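Local coordinates for secretory-abundant heat soluble protein 1 (Ramazzottius varieornatus, PDB 5XN9), which is secreted and acts as a molecular shield when water is scarce, forming amorphous solids on drying that underlie desiccation tolerance, at residues E19-D22 / A23-S26. Residues are numbered along the deposited sequence; the frame is centred on the assembly and turned at random.
Sequences ENFD and AFIS
Phe21 and Ile25, one turn apart in helix 21-27, make the tightest apolar meeting of this first helical turn. The CE2 corner of the Phe21 ring comes within 3.6 Å of Ile25 CG1, and the isoleucine chain runs on so that CD1 also reaches CE2. With CG anti to the backbone N (chi1 -161°), the Phe21 ring is swung forward along the helix, although its CB starts out pointing away from residues 23-26. Phe24 closes the same side more loosely: its CD2 lies 4.2 Å from Phe21 CE1, the two ring planes inclined at 42° in an oblique contact. Tyr123 meets both rings, edge-to-face with Phe21, and Ala130 of strand 128-136 touches both, while Leu32 and Tyr35 of helix 32-35 lie against Ile25.

The other flank is more polar and, at Asn20 and Ser26, more exposed. Asn20, at the N-cap position, makes no capping bond with its side chain; ND2 instead donates to Thr129 O, which ties the helix start to the neighbouring strand. A water fills in, accepting from Ala23 N at 2.7 Å and donating to Asn20 OD1 over a longer 3.3 Å. Farther along, exposed Ser26 turns OG back beside its own backbone N (chi1 -61°), and the hydroxyl donates to Asp22 O at 2.9 Å. Ser26 N donates to that oxygen too, the two donors approaching from opposite faces of the carbonyl plane.

In this fatty-acid-binding-protein-like barrel, whose first strand leads straight into the helix, the turn is thus two-sided: hydrocarbon packs on the barrel and on helix 32-35, whereas on the polar flank a bridging water serves Ala23 N and Ser26 gives two bonds to Asp22 O.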
loop_
_atom_site.group_PDB
_atom_site.type_symbol
_atom_site.label_atom_id
_atom_site.label_comp_id
_atom_site.label_asym_id
_atom_site.label_seq_id
_atom_site.Cartn_x
_atom_site.Cartn_y
_atom_site.Cartn_z
ATOM N N GLU A 19 -3.299 12.273 -6.463
ATOM C CA GLU A 19 -3.982 13.416 -5.869
ATOM C C GLU A 19 -3.486 13.633 -4.452
ATOM O O GLU A 19 -3.575 12.729 -3.616
ATOM C CB GLU A 19 -5.493 13.195 -5.874
ATOM C CG GLU A 19 -6.296 14.359 -5.337
ATOM C CD GLU A 19 -7.779 14.080 -5.385
ATOM O OE1 GLU A 19 -8.392 14.291 -6.453
ATOM O OE2 GLU A 19 -8.320 13.617 -4.357
ATOM N N ASN A 20 -2.955 14.826 -4.195
ATOM C CA ASN A 20 -2.597 15.292 -2.856
ATOM C C ASN A 20 -1.505 14.449 -2.208
ATOM O O ASN A 20 -1.383 14.422 -0.976
ATOM C CB ASN A 20 -3.822 15.388 -1.939
ATOM C CG ASN A 20 -3.639 16.402 -0.832
ATOM O OD1 ASN A 20 -3.032 17.455 -1.039
ATOM N ND2 ASN A 20 -4.162 16.093 0.353
ATOM N N PHE A 21 -0.702 13.756 -3.014
ATOM C CA PHE A 21 0.255 12.815 -2.445
ATOM C C PHE A 21 1.390 13.524 -1.719
ATOM O O PHE A 21 1.908 12.998 -0.728
ATOM C CB PHE A 21 0.799 11.886 -3.529
ATOM C CG PHE A 21 1.414 10.632 -2.993
ATOM C CD1 PHE A 21 0.616 9.617 -2.500
ATOM C CD2 PHE A 21 2.790 10.464 -2.988
ATOM C CE1 PHE A 21 1.176 8.452 -2.002
ATOM C CE2 PHE A 21 3.358 9.307 -2.493
ATOM C CZ PHE A 21 2.549 8.296 -1.999
ATOM N N ASP A 22 1.793 14.709 -2.188
ATOM C CA ASP A 22 2.853 15.436 -1.497
ATOM C C ASP A 22 2.413 15.867 -0.100
ATOM O O ASP A 22 3.211 15.830 0.845
ATOM C CB ASP A 22 3.319 16.625 -2.337
ATOM C CG ASP A 22 4.279 16.218 -3.441
ATOM O OD1 ASP A 22 4.422 15.003 -3.705
ATOM O OD2 ASP A 22 4.891 17.115 -4.053
ATOM N N ALA A 23 1.148 16.270 0.051
ATOM C CA ALA A 23 0.637 16.628 1.370
ATOM C C ALA A 23 0.644 15.426 2.302
ATOM O O ALA A 23 0.922 15.557 3.500
ATOM C CB ALA A 23 -0.776 17.196 1.251
ATOM N N PHE A 24 0.336 14.243 1.767
ATOM C CA PHE A 24 0.391 13.032 2.576
ATOM C C PHE A 24 1.824 12.720 2.990
ATOM O O PHE A 24 2.095 12.440 4.163
ATOM C CB PHE A 24 -0.220 11.866 1.805
ATOM C CG PHE A 24 -0.026 10.541 2.479
ATOM C CD1 PHE A 24 -0.775 10.199 3.596
ATOM C CD2 PHE A 24 0.913 9.641 2.005
ATOM C CE1 PHE A 24 -0.593 8.975 4.221
ATOM C CE2 PHE A 24 1.102 8.422 2.626
ATOM C CZ PHE A 24 0.347 8.088 3.737
ATOM N N ILE A 25 2.755 12.769 2.034
ATOM C CA ILE A 25 4.161 12.517 2.339
ATOM C C ILE A 25 4.681 13.520 3.363
ATOM O O ILE A 25 5.382 13.149 4.313
ATOM C CB ILE A 25 4.997 12.514 1.046
ATOM C CG1 ILE A 25 4.606 11.325 0.169
ATOM C CG2 ILE A 25 6.483 12.471 1.358
ATOM C CD1 ILE A 25 4.800 9.985 0.850
ATOM N N SER A 26 4.342 14.802 3.192
ATOM C CA SER A 26 4.771 15.815 4.153
ATOM C C SER A 26 4.179 15.560 5.534
ATOM O O SER A 26 4.855 15.748 6.552
ATOM C CB SER A 26 4.396 17.211 3.656
ATOM O OG SER A 26 5.038 17.500 2.426
HETATM O O HOH W 1 0.080 17.576 -2.119
#